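Local coordinates for Cys-Gly metallodipeptidase DUG1 (Saccharomyces cerevisiae, PDB 4G1P), which hydrolyses the dipeptide Cys-Gly as a zinc- or manganese-dependent peptidase and serves as the catalytic component of the complex that degrades glutathione, at residues A[62-67]-A[179-184]; A[98-103]-A[173-178]; A[169-174]-A[422-427]. All coordinates share one frame; numbering follows the deposited sequence.

Interaction 1. Residues A[62-67]-A[179-184]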
ATOM      1  N   LYS A  62       7.923  37.403   9.016  1.00 27.76           N
ATOM      2  CA  LYS A  62       7.806  37.211   7.581  1.00 28.42           C
ATOM      3  C   LYS A  62       7.394  35.779   7.227  1.00 30.86           C
ATOM      4  O   LYS A  62       8.101  34.816   7.527  1.00 30.11           O
ATOM      5  CB  LYS A  62       9.115  37.590   6.873  1.00 27.46           C
ATOM      6  CG  LYS A  62       9.392  39.096   6.779  1.00 33.02           C
ATOM      7  CD  LYS A  62      10.596  39.387   5.853  1.00 42.68           C
ATOM      8  CE  LYS A  62      10.491  38.630   4.506  1.00 45.87           C
ATOM      9  NZ  LYS A  62      11.686  38.785   3.596  1.00 49.77           N
ATOM     10  N   MET A  63       6.236  35.652   6.590  1.00 29.64           N
ATOM     11  CA  MET A  63       5.790  34.376   6.066  1.00 27.15           C
ATOM     12  C   MET A  63       6.327  34.226   4.653  1.00 28.31           C
ATOM     13  O   MET A  63       5.708  34.667   3.686  1.00 30.13           O
ATOM     14  CB  MET A  63       4.270  34.330   6.072  1.00 24.94           C
ATOM     15  CG  MET A  63       3.698  34.801   7.390  1.00 32.86           C
ATOM     16  SD  MET A  63       4.240  33.815   8.814  1.00 50.93           S
ATOM     17  CE  MET A  63       3.088  32.436   8.750  1.00 25.07           C
ATOM     18  N   VAL A  64       7.494  33.613   4.533  1.00 24.16           N
ATOM     19  CA  VAL A  64       8.191  33.607   3.261  1.00 23.34           C
ATOM     20  C   VAL A  64       7.672  32.512   2.346  1.00 23.75           C
ATOM     21  O   VAL A  64       7.611  31.355   2.738  1.00 24.85           O
ATOM     22  CB  VAL A  64       9.691  33.425   3.480  1.00 22.78           C
ATOM     23  CG1 VAL A  64      10.419  33.390   2.153  1.00 20.85           C
ATOM     24  CG2 VAL A  64      10.229  34.535   4.395  1.00 21.74           C
ATOM     25  N   ASP A  65       7.308  32.884   1.123  1.00 30.22           N
ATOM     26  CA  ASP A  65       6.778  31.946   0.135  1.00 26.52           C
ATOM     27  C   ASP A  65       7.888  31.371  -0.694  1.00 25.20           C
ATOM     28  O   ASP A  65       8.483  32.090  -1.477  1.00 29.34           O
ATOM     29  CB  ASP A  65       5.862  32.695  -0.815  1.00 30.06           C
ATOM     30  CG  ASP A  65       4.955  31.783  -1.612  1.00 36.04           C
ATOM     31  OD1 ASP A  65       5.424  30.733  -2.107  1.00 34.90           O
ATOM     32  OD2 ASP A  65       3.760  32.132  -1.751  1.00 37.46           O
ATOM     33  N   LEU A  66       8.163  30.083  -0.528  1.00 27.44           N
ATOM     34  CA  LEU A  66       9.194  29.416  -1.308  1.00 27.47           C
ATOM     35  C   LEU A  66       8.766  29.312  -2.763  1.00 30.70           C
ATOM     36  O   LEU A  66       9.595  29.167  -3.656  1.00 35.97           O
ATOM     37  CB  LEU A  66       9.468  28.021  -0.749  1.00 26.46           C
ATOM     38  CG  LEU A  66      10.414  27.930   0.447  1.00 31.70           C
ATOM     39  CD1 LEU A  66      11.018  29.287   0.765  1.00 25.09           C
ATOM     40  CD2 LEU A  66       9.691  27.358   1.656  1.00 24.90           C
ATOM     41  N   GLY A  67       7.461  29.389  -2.992  1.00 32.70           N
ATOM     42  CA  GLY A  67       6.913  29.286  -4.329  1.00 33.20           C
ATOM     43  C   GLY A  67       5.969  28.109  -4.469  1.00 40.87           C
ATOM     44  O   GLY A  67       5.367  27.666  -3.496  1.00 35.66           O
ATOM     45  N   ASP A 179      16.824  25.391   1.400  1.00 35.77           N
ATOM     46  CA  ASP A 179      18.220  25.509   0.995  1.00 32.05           C
ATOM     47  C   ASP A 179      18.510  26.856   0.336  1.00 32.60           C
ATOM     48  O   ASP A 179      19.346  27.629   0.809  1.00 30.02           O
ATOM     49  CB  ASP A 179      18.528  24.388   0.003  1.00 32.59           C
ATOM     50  CG  ASP A 179      20.005  24.173  -0.193  1.00 48.13           C
ATOM     51  OD1 ASP A 179      20.774  24.503   0.737  1.00 51.68           O
ATOM     52  OD2 ASP A 179      20.404  23.668  -1.270  1.00 54.34           O
ATOM     53  N   GLU A 180      17.802  27.133  -0.756  1.00 31.88           N
ATOM     54  CA  GLU A 180      17.971  28.381  -1.482  1.00 31.63           C
ATOM     55  C   GLU A 180      17.679  29.589  -0.613  1.00 34.77           C
ATOM     56  O   GLU A 180      18.376  30.611  -0.700  1.00 34.39           O
ATOM     57  CB  GLU A 180      17.071  28.412  -2.706  1.00 33.60           C
ATOM     58  CG  GLU A 180      17.303  27.267  -3.657  1.00 40.50           C
ATOM     59  CD  GLU A 180      16.147  27.087  -4.628  1.00 53.19           C
ATOM     60  OE1 GLU A 180      15.720  28.092  -5.241  1.00 52.03           O
ATOM     61  OE2 GLU A 180      15.662  25.940  -4.768  1.00 53.66           O
ATOM     62  N   LEU A 181      16.654  29.476   0.227  1.00 32.28           N
ATOM     63  CA  LEU A 181      16.255  30.595   1.072  1.00 30.20           C
ATOM     64  C   LEU A 181      17.374  31.038   2.003  1.00 31.06           C
ATOM     65  O   LEU A 181      17.646  32.228   2.143  1.00 32.04           O
ATOM     66  CB  LEU A 181      15.012  30.255   1.884  1.00 24.90           C
ATOM     67  CG  LEU A 181      14.571  31.435   2.748  1.00 26.20           C
ATOM     68  CD1 LEU A 181      14.370  32.665   1.875  1.00 25.53           C
ATOM     69  CD2 LEU A 181      13.305  31.111   3.531  1.00 27.52           C
ATOM     70  N   ILE A 182      18.019  30.071   2.640  1.00 29.85           N
ATOM     71  CA  ILE A 182      19.073  30.369   3.589  1.00 30.56           C
ATOM     72  C   ILE A 182      20.242  31.047   2.888  1.00 31.05           C
ATOM     73  O   ILE A 182      20.722  32.089   3.334  1.00 29.29           O
ATOM     74  CB  ILE A 182      19.515  29.094   4.297  1.00 27.84           C
ATOM     75  CG1 ILE A 182      18.414  28.654   5.253  1.00 30.35           C
ATOM     76  CG2 ILE A 182      20.804  29.310   5.046  1.00 28.17           C
ATOM     77  CD1 ILE A 182      18.231  27.169   5.289  1.00 36.68           C
ATOM     78  N   LYS A 183      20.673  30.467   1.771  1.00 30.98           N
ATOM     79  CA  LYS A 183      21.759  31.036   0.983  1.00 30.93           C
ATOM     80  C   LYS A 183      21.408  32.423   0.480  1.00 32.96           C
ATOM     81  O   LYS A 183      22.251  33.320   0.504  1.00 37.80           O
ATOM     82  CB  LYS A 183      22.094  30.147  -0.206  1.00 25.71           C
ATOM     83  CG  LYS A 183      22.769  28.861   0.155  1.00 29.48           C
ATOM     84  CD  LYS A 183      22.782  27.924  -1.037  1.00 33.97           C
ATOM     85  CE  LYS A 183      23.436  26.600  -0.701  1.00 36.51           C
ATOM     86  NZ  LYS A 183      23.097  25.556  -1.715  1.00 49.08           N
ATOM     87  N   LYS A 184      20.168  32.594   0.026  1.00 30.18           N
ATOM     88  CA  LYS A 184      19.705  33.875  -0.500  1.00 31.08           C
ATOM     89  C   LYS A 184      19.666  34.923   0.587  1.00 33.32           C
ATOM     90  O   LYS A 184      19.805  36.113   0.331  1.00 40.40           O
ATOM     91  CB  LYS A 184      18.301  33.744  -1.100  1.00 38.26           C
ATOM     92  CG  LYS A 184      17.628  35.085  -1.444  1.00 44.04           C
ATOM     93  CD  LYS A 184      16.173  34.917  -1.873  1.00 42.54           C
ATOM     94  CE  LYS A 184      15.607  36.190  -2.481  1.00 35.21           C
ATOM     95  NZ  LYS A 184      14.706  35.843  -3.620  1.00 44.73           N
TER
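Leu-181 meets Val-64 and Leu-66 through methyl groups alone, and no hydrogen bond or salt bridge crosses between 62-67 and 179-184. The apolar contact centres on Leu-181 CD2, which lies 3.9 Å from Val-64 CG1 and 4.0 Å from Leu-66 CD1. The second methyl of the leucine, CD1, is also 4.0 Å from Val-64 CG1, so both branches of its fork rest on one valine methyl. Val-64 presents that methyl because CG1 stands opposite its backbone N (chi1 179°). The Leu-66 side chain runs at about a right angle to that of Leu-181 and touches it with a single branch. The backbones stay well apart, with 7.5 Å between Leu-66 CA and Leu-181 CA at their nearest.

Two polar pairs lie within the segments. Lys-183 NZ forms a weak salt bridge with Asp-179 OD2 at 3.3 Å, one helical turn apart, while Asp-179 OD1 is hydrogen-bonded to an outside partner, Thr-428 OG1. On the other segment Gly-67 N makes a weak hydrogen bond to Asp-65 OD1 where the chain leaves its strand.

Val-83 also touches both Leu-66 and Leu-181, so the leucine of the helix reaches the two neighbouring strands. This is the packing of an alpha/beta scaffold, in which helix 178-185 covers a face of the mixed sheet and strand 61-64 forms an outer strand within the chain.

Interaction 2. Residues A[98-103]-A[173-178]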
ATOM      1  N   LEU A  98      20.095  32.171  15.917  1.00 23.36           N
ATOM      2  CA  LEU A  98      19.035  31.715  15.031  1.00 21.38           C
ATOM      3  C   LEU A  98      18.600  30.331  15.480  1.00 23.35           C
ATOM      4  O   LEU A  98      19.438  29.421  15.635  1.00 20.45           O
ATOM      5  CB  LEU A  98      19.518  31.681  13.581  1.00 21.84           C
ATOM      6  CG  LEU A  98      18.591  31.040  12.540  1.00 21.72           C
ATOM      7  CD1 LEU A  98      17.220  31.624  12.654  1.00 26.02           C
ATOM      8  CD2 LEU A  98      19.101  31.284  11.146  1.00 19.23           C
ATOM      9  N   VAL A  99      17.297  30.177  15.719  1.00 19.30           N
ATOM     10  CA  VAL A  99      16.748  28.854  15.995  1.00 17.48           C
ATOM     11  C   VAL A  99      15.876  28.377  14.850  1.00 16.97           C
ATOM     12  O   VAL A  99      15.056  29.125  14.315  1.00 17.82           O
ATOM     13  CB  VAL A  99      15.972  28.779  17.337  1.00 16.50           C
ATOM     14  CG1 VAL A  99      16.914  29.018  18.498  1.00 19.21           C
ATOM     15  CG2 VAL A  99      14.810  29.767  17.365  1.00 17.03           C
ATOM     16  N   TYR A 100      16.075  27.117  14.480  1.00 18.43           N
ATOM     17  CA  TYR A 100      15.322  26.473  13.411  1.00 16.04           C
ATOM     18  C   TYR A 100      14.556  25.271  13.941  1.00 20.16           C
ATOM     19  O   TYR A 100      15.045  24.545  14.823  1.00 19.18           O
ATOM     20  CB  TYR A 100      16.278  26.005  12.326  1.00 15.89           C
ATOM     21  CG  TYR A 100      15.736  24.910  11.438  1.00 18.88           C
ATOM     22  CD1 TYR A 100      15.841  23.564  11.801  1.00 18.46           C
ATOM     23  CD2 TYR A 100      15.148  25.214  10.219  1.00 18.03           C
ATOM     24  CE1 TYR A 100      15.342  22.573  11.000  1.00 19.04           C
ATOM     25  CE2 TYR A 100      14.665  24.225   9.403  1.00 19.07           C
ATOM     26  CZ  TYR A 100      14.763  22.909   9.796  1.00 18.83           C
ATOM     27  OH  TYR A 100      14.279  21.931   8.975  1.00 18.67           O
ATOM     28  N   GLY A 101      13.371  25.051  13.373  1.00 19.21           N
ATOM     29  CA  GLY A 101      12.556  23.882  13.654  1.00 15.42           C
ATOM     30  C   GLY A 101      11.538  23.704  12.541  1.00 20.07           C
ATOM     31  O   GLY A 101      11.571  24.412  11.528  1.00 21.97           O
ATOM     32  N   HIS A 102      10.616  22.771  12.706  1.00 15.44           N
ATOM     33  CA  HIS A 102       9.640  22.563  11.656  1.00 16.74           C
ATOM     34  C   HIS A 102       8.259  22.258  12.184  1.00 17.84           C
ATOM     35  O   HIS A 102       8.092  21.511  13.156  1.00 15.33           O
ATOM     36  CB  HIS A 102      10.104  21.495  10.661  1.00 18.05           C
ATOM     37  CG  HIS A 102      10.147  20.100  11.210  1.00 21.06           C
ATOM     38  ND1 HIS A 102       9.059  19.252  11.177  1.00 16.45           N
ATOM     39  CD2 HIS A 102      11.165  19.385  11.750  1.00 20.30           C
ATOM     40  CE1 HIS A 102       9.400  18.086  11.701  1.00 17.69           C
ATOM     41  NE2 HIS A 102      10.673  18.140  12.053  1.00 18.18           N
ATOM     42  N   TYR A 103       7.266  22.839  11.525  1.00 16.42           N
ATOM     43  CA  TYR A 103       5.901  22.746  12.007  1.00 14.66           C
ATOM     44  C   TYR A 103       5.013  21.751  11.266  1.00 16.18           C
ATOM     45  O   TYR A 103       3.871  21.545  11.670  1.00 19.05           O
ATOM     46  CB  TYR A 103       5.257  24.118  12.032  1.00 12.88           C
ATOM     47  CG  TYR A 103       5.148  24.809  10.698  1.00 18.14           C
ATOM     48  CD1 TYR A 103       4.131  24.482   9.805  1.00 16.54           C
ATOM     49  CD2 TYR A 103       6.032  25.834  10.342  1.00 17.72           C
ATOM     50  CE1 TYR A 103       4.009  25.130   8.578  1.00 16.96           C
ATOM     51  CE2 TYR A 103       5.913  26.490   9.124  1.00 18.75           C
ATOM     52  CZ  TYR A 103       4.891  26.131   8.245  1.00 19.30           C
ATOM     53  OH  TYR A 103       4.752  26.770   7.037  1.00 18.44           O
ATOM     54  N   SER A 173       8.982  16.426   4.177  1.00 18.00           N
ATOM     55  CA  SER A 173       8.779  16.288   2.742  1.00 21.60           C
ATOM     56  C   SER A 173       9.958  16.877   1.954  1.00 26.72           C
ATOM     57  O   SER A 173       9.772  17.575   0.948  1.00 22.25           O
ATOM     58  CB  SER A 173       7.468  16.966   2.327  1.00 19.54           C
ATOM     59  OG  SER A 173       6.370  16.479   3.083  1.00 20.79           O
ATOM     60  N   GLY A 174      11.172  16.608   2.431  1.00 29.27           N
ATOM     61  CA  GLY A 174      12.379  17.007   1.724  1.00 23.44           C
ATOM     62  C   GLY A 174      12.905  18.413   1.965  1.00 24.75           C
ATOM     63  O   GLY A 174      13.907  18.786   1.365  1.00 30.48           O
ATOM     64  N   SER A 175      12.249  19.190   2.827  1.00 24.13           N
ATOM     65  CA  SER A 175      12.669  20.572   3.106  1.00 25.70           C
ATOM     66  C   SER A 175      12.864  21.368   1.827  1.00 25.17           C
ATOM     67  O   SER A 175      13.833  22.105   1.691  1.00 28.21           O
ATOM     68  CB  SER A 175      13.960  20.606   3.928  1.00 24.84           C
ATOM     69  OG  SER A 175      13.771  20.016   5.205  1.00 27.55           O
ATOM     70  N   LEU A 176      11.933  21.201   0.896  1.00 25.64           N
ATOM     71  CA  LEU A 176      12.028  21.786  -0.437  1.00 26.72           C
ATOM     72  C   LEU A 176      12.250  23.288  -0.428  1.00 26.72           C
ATOM     73  O   LEU A 176      11.526  24.021   0.240  1.00 25.61           O
ATOM     74  CB  LEU A 176      10.763  21.469  -1.254  1.00 22.48           C
ATOM     75  CG  LEU A 176      10.471  19.983  -1.478  1.00 25.84           C
ATOM     76  CD1 LEU A 176       9.283  19.730  -2.426  1.00 25.72           C
ATOM     77  CD2 LEU A 176      11.704  19.283  -1.965  1.00 19.15           C
ATOM     78  N   LYS A 177      13.257  23.724  -1.185  1.00 29.39           N
ATOM     79  CA  LYS A 177      13.499  25.139  -1.483  1.00 31.49           C
ATOM     80  C   LYS A 177      14.074  25.953  -0.313  1.00 30.36           C
ATOM     81  O   LYS A 177      14.466  27.103  -0.493  1.00 29.74           O
ATOM     82  CB  LYS A 177      12.228  25.802  -2.040  1.00 27.20           C
ATOM     83  CG  LYS A 177      11.624  25.080  -3.222  1.00 33.38           C
ATOM     84  CD  LYS A 177      12.218  25.553  -4.530  1.00 40.28           C
ATOM     85  CE  LYS A 177      11.724  26.947  -4.883  1.00 38.92           C
ATOM     86  NZ  LYS A 177      12.500  27.553  -6.007  1.00 49.32           N
ATOM     87  N   LEU A 178      14.116  25.354   0.875  1.00 29.41           N
ATOM     88  CA  LEU A 178      14.609  26.040   2.069  1.00 32.18           C
ATOM     89  C   LEU A 178      16.091  26.376   1.922  1.00 33.80           C
ATOM     90  O   LEU A 178      16.541  27.475   2.285  1.00 28.11           O
ATOM     91  CB  LEU A 178      14.393  25.171   3.310  1.00 26.29           C
ATOM     92  CG  LEU A 178      14.923  25.727   4.635  1.00 25.09           C
ATOM     93  CD1 LEU A 178      14.298  27.066   4.991  1.00 20.35           C
ATOM     94  CD2 LEU A 178      14.696  24.723   5.741  1.00 25.35           C
TER
HETATM   95  O   HOH W   1      16.198  20.020   7.367  1.00 32.71           O
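Tyr-100 and Leu-178 bridge two backbones that remain far apart: their CA atoms are 11.4 Å from each other, and no hydrogen bond passes directly between 98-103 and 173-178. The first segment is an extended strand up to His-102. The second is an irregular connection in which Gly-174, Ser-175 and Lys-177 all have positive phi, the left-handed side of backbone space. Its folding back brings Ser-175 O within 3.4 Å of Leu-178 N, a weak bond, and Lys-177 takes the N-cap position of helix 178-185.

That connection is the first half of a beta-alpha-beta crossover. Strand 162-168 leads through it into helix 178-185, and the chain then returns to the sheet as strand 195-198, the two parallel strands flanking strand 96-102 on either side. Tyr-100 therefore sits on the strand that the crossover spans, its CB directed toward 173-178.

The apolar part is narrow. Leu-178 CD2 lies 3.7 Å from Tyr-100 CE2, approaching the ring obliquely, and Glu-168 and Ile-425 touch the leucine and the tyrosine respectively. A chi1 of 159° sets the Tyr-100 ring anti to N and sends it across to the 173-178 connection, with OH beside Ser-175.

The two hydroxyls, Tyr-100 OH and Ser-175 OG, are 4.3 Å apart and are joined indirectly. A water donates to Tyr-100 OH at 3.1 Å and to Ser-175 OG at 3.3 Å. Both hydroxyls are also hydrogen-bonded to Glu-168 OE2, so carboxylate and water each link the same pair of oxygens. Farther along the strand, His-102, probably a zinc ligand as in relatives, has its ND1 hydrogen-bonded to Asp-104 O.

Interaction 3. Residues A[169-174]-A[422-427]. With ZN (zinc ion), chain B; GLY (glycine), chain D; CYS (cysteine), chain E.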
ATOM      1  N   GLY A 169       7.868  24.274   7.014  1.00 21.23           N
ATOM      2  CA  GLY A 169       6.772  23.321   7.051  1.00 19.10           C
ATOM      3  C   GLY A 169       6.874  22.264   5.958  1.00 22.28           C
ATOM      4  O   GLY A 169       5.863  21.713   5.506  1.00 18.29           O
ATOM      5  N   MET A 170       8.100  21.972   5.534  1.00 19.00           N
ATOM      6  CA  MET A 170       8.323  20.927   4.548  1.00 19.02           C
ATOM      7  C   MET A 170       9.392  19.942   5.004  1.00 22.40           C
ATOM      8  O   MET A 170       9.943  19.205   4.187  1.00 22.30           O
ATOM      9  CB  MET A 170       8.721  21.522   3.190  1.00 21.38           C
ATOM     10  CG  MET A 170       7.562  22.060   2.352  1.00 23.12           C
ATOM     11  SD  MET A 170       6.367  20.797   1.869  1.00 23.86           S
ATOM     12  CE  MET A 170       7.183  20.030   0.485  1.00 27.24           C
ATOM     13  N   GLU A 171       9.693  19.919   6.300  1.00 21.25           N
ATOM     14  CA  GLU A 171      10.794  19.074   6.768  1.00 23.62           C
ATOM     15  C   GLU A 171      10.520  17.593   6.535  1.00 21.63           C
ATOM     16  O   GLU A 171      11.426  16.842   6.189  1.00 23.22           O
ATOM     17  CB  GLU A 171      11.117  19.331   8.237  1.00 19.80           C
ATOM     18  CG  GLU A 171      12.533  18.958   8.654  1.00 24.27           C
ATOM     19  CD  GLU A 171      12.655  17.547   9.241  1.00 29.14           C
ATOM     20  OE1 GLU A 171      11.650  16.795   9.251  1.00 25.33           O
ATOM     21  OE2 GLU A 171      13.771  17.193   9.696  1.00 28.24           O
ATOM     22  N   GLU A 172       9.269  17.185   6.702  1.00 18.01           N
ATOM     23  CA  GLU A 172       8.908  15.784   6.518  1.00 23.34           C
ATOM     24  C   GLU A 172       8.702  15.454   5.036  1.00 20.57           C
ATOM     25  O   GLU A 172       8.310  14.341   4.690  1.00 20.65           O
ATOM     26  CB  GLU A 172       7.649  15.433   7.332  1.00 21.61           C
ATOM     27  CG  GLU A 172       7.726  15.761   8.820  1.00 16.87           C
ATOM     28  CD  GLU A 172       8.611  14.789   9.597  1.00 19.95           C
ATOM     29  OE1 GLU A 172       9.168  13.854   8.983  1.00 20.53           O
ATOM     30  OE2 GLU A 172       8.754  14.958  10.826  1.00 17.97           O
ATOM     31  N   SER A 173       8.982  16.426   4.177  1.00 18.00           N
ATOM     32  CA  SER A 173       8.779  16.288   2.742  1.00 21.60           C
ATOM     33  C   SER A 173       9.958  16.877   1.954  1.00 26.72           C
ATOM     34  O   SER A 173       9.772  17.575   0.948  1.00 22.25           O
ATOM     35  CB  SER A 173       7.468  16.966   2.327  1.00 19.54           C
ATOM     36  OG  SER A 173       6.370  16.479   3.083  1.00 20.79           O
ATOM     37  N   GLY A 174      11.172  16.608   2.431  1.00 29.27           N
ATOM     38  CA  GLY A 174      12.379  17.007   1.724  1.00 23.44           C
ATOM     39  C   GLY A 174      12.905  18.413   1.965  1.00 24.75           C
ATOM     40  O   GLY A 174      13.907  18.786   1.365  1.00 30.48           O
ATOM     41  N   SER A 422      18.348  12.529  10.595  1.00 23.92           N
ATOM     42  CA  SER A 422      18.844  13.563   9.707  1.00 21.36           C
ATOM     43  C   SER A 422      18.111  14.876   9.876  1.00 27.96           C
ATOM     44  O   SER A 422      16.909  14.907  10.114  1.00 29.21           O
ATOM     45  CB  SER A 422      18.684  13.115   8.271  1.00 19.46           C
ATOM     46  OG  SER A 422      19.284  11.857   8.112  1.00 23.95           O
ATOM     47  N   ILE A 423      18.842  15.971   9.750  1.00 29.57           N
ATOM     48  CA  ILE A 423      18.218  17.275   9.659  1.00 23.43           C
ATOM     49  C   ILE A 423      18.878  17.985   8.504  1.00 24.71           C
ATOM     50  O   ILE A 423      19.794  18.746   8.689  1.00 27.50           O
ATOM     51  CB  ILE A 423      18.392  18.086  10.928  1.00 23.80           C
ATOM     52  CG1 ILE A 423      17.924  17.281  12.144  1.00 25.45           C
ATOM     53  CG2 ILE A 423      17.629  19.383  10.809  1.00 25.85           C
ATOM     54  CD1 ILE A 423      18.318  17.883  13.488  1.00 22.05           C
ATOM     55  N   PRO A 424      18.410  17.711   7.290  1.00 30.05           N
ATOM     56  CA  PRO A 424      18.974  18.192   6.029  1.00 28.67           C
ATOM     57  C   PRO A 424      19.630  19.586   6.009  1.00 27.78           C
ATOM     58  O   PRO A 424      20.742  19.638   5.487  1.00 32.55           O
ATOM     59  CB  PRO A 424      17.770  18.134   5.094  1.00 27.28           C
ATOM     60  CG  PRO A 424      17.050  16.905   5.571  1.00 27.62           C
ATOM     61  CD  PRO A 424      17.222  16.868   7.065  1.00 24.92           C
ATOM     62  N   ILE A 425      19.011  20.658   6.514  1.00 21.53           N
ATOM     63  CA  ILE A 425      19.612  21.994   6.318  1.00 26.83           C
ATOM     64  C   ILE A 425      20.719  22.367   7.283  1.00 26.39           C
ATOM     65  O   ILE A 425      21.284  23.458   7.165  1.00 27.36           O
ATOM     66  CB  ILE A 425      18.601  23.180   6.364  1.00 30.39           C
ATOM     67  CG1 ILE A 425      17.458  22.885   7.325  1.00 27.11           C
ATOM     68  CG2 ILE A 425      18.136  23.580   4.964  1.00 31.46           C
ATOM     69  CD1 ILE A 425      17.883  22.888   8.755  1.00 22.67           C
ATOM     70  N   THR A 426      20.988  21.495   8.251  1.00 23.87           N
ATOM     71  CA  THR A 426      21.989  21.761   9.262  1.00 21.43           C
ATOM     72  C   THR A 426      23.314  22.202   8.613  1.00 25.48           C
ATOM     73  O   THR A 426      23.885  23.217   8.993  1.00 27.41           O
ATOM     74  CB  THR A 426      22.183  20.556  10.201  1.00 24.17           C
ATOM     75  OG1 THR A 426      23.227  20.841  11.146  1.00 26.48           O
ATOM     76  CG2 THR A 426      22.575  19.332   9.401  1.00 35.33           C
ATOM     77  N   LEU A 427      23.757  21.487   7.585  1.00 26.76           N
ATOM     78  CA  LEU A 427      24.983  21.845   6.888  1.00 23.51           C
ATOM     79  C   LEU A 427      24.852  23.163   6.144  1.00 28.11           C
ATOM     80  O   LEU A 427      25.800  23.955   6.107  1.00 29.06           O
ATOM     81  CB  LEU A 427      25.378  20.751   5.910  1.00 23.95           C
ATOM     82  CG  LEU A 427      26.791  20.821   5.341  1.00 29.67           C
ATOM     83  CD1 LEU A 427      27.833  21.074   6.436  1.00 26.32           C
ATOM     84  CD2 LEU A 427      27.080  19.523   4.626  1.00 25.12           C
TER
HETATM   85 ZN    ZN B 501      10.281  13.648  11.331  1.00 21.94          ZN
HETATM   86  N   GLY D 503      12.752  12.882  11.463  1.00 20.01           N
HETATM   87  CA  GLY D 503      12.490  13.984  10.558  1.00 20.23           C
HETATM   88  C   GLY D 503      13.215  13.631   9.288  1.00 30.28           C
HETATM   89  O   GLY D 503      14.259  14.195   8.973  1.00 32.61           O
HETATM   90  N   CYS E 504      12.655  12.664   8.571  1.00 36.02           N
HETATM   91  CA  CYS E 504      13.349  11.990   7.492  1.00 32.93           C
HETATM   92  C   CYS E 504      14.482  11.145   8.081  1.00 23.46           C
HETATM   93  O   CYS E 504      15.333  11.649   8.814  1.00 23.01           O
HETATM   94  CB  CYS E 504      13.859  12.998   6.460  1.00 31.10           C
HETATM   95  SG  CYS E 504      14.674  12.272   5.070  1.00 49.16           S
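Glu-171 carries the close part of this contact, its carboxylate reaching toward Ser-422 and the residues after it. OE2 lies 3.9 Å from Ser-422 O and 4.4 Å from Pro-424 CD, with no hydrogen bond crossing the segments. Ser-422 itself is held by a hydrogen bond from OG to Arg-216 O. A bend at chi2 (-94°) brings the Glu-171 carboxylate over to the bound glycine, whose O is 3.1 Å from OE2 and whose CA is 3.2 Å from OE1. Glu-172 turns to the metal instead: its OE2 binds the zinc ion at 2.1 Å, while OE1 makes a longer bond at 2.6 Å and accepts a hydrogen bond from Gln-106 NE2. Asp-137, His-450 and the glycine N, the last at 2.6 Å from the zinc ion, complete the coordination. Asp-104 accepts hydrogen bonds from the backbone N of both glutamates, which ties it to the turn bearing them.

Toward Gly-174 and Pro-424, both partly exposed, the packing thins, and no atoms of the two come within 4.5 Å.

With Glu-171 probably the proton acceptor, as in related enzymes, and Glu-172 a zinc ligand, the arrangement forms part of the dinuclear active site of an M20 metallopeptidase, here occupied by cysteine and glycine.

From the N terminus, the end of outer strand 61-64, in segment 62-67, opens the first loop, which interaction 1 closes at helix 178-185. Interaction 2 is nested inside it, joining the central strand 96-102 to the connection that leads into that same helix. Interaction 3 begins on this connection, sharing Ser-173 and Gly-174 with interaction 2, and closes a loop of 247 residues at 422-427; its segments alternate with those of interaction 1. Physical contacts follow the same path: Leu-66 packs on Lys-177 between interactions 1 and 2, and Ile-425 of interaction 3 touches Ile-182 of interaction 1. Together they tie the sheet's outer strand, its covering helix and the metal-binding loop to the start of helix 426-433.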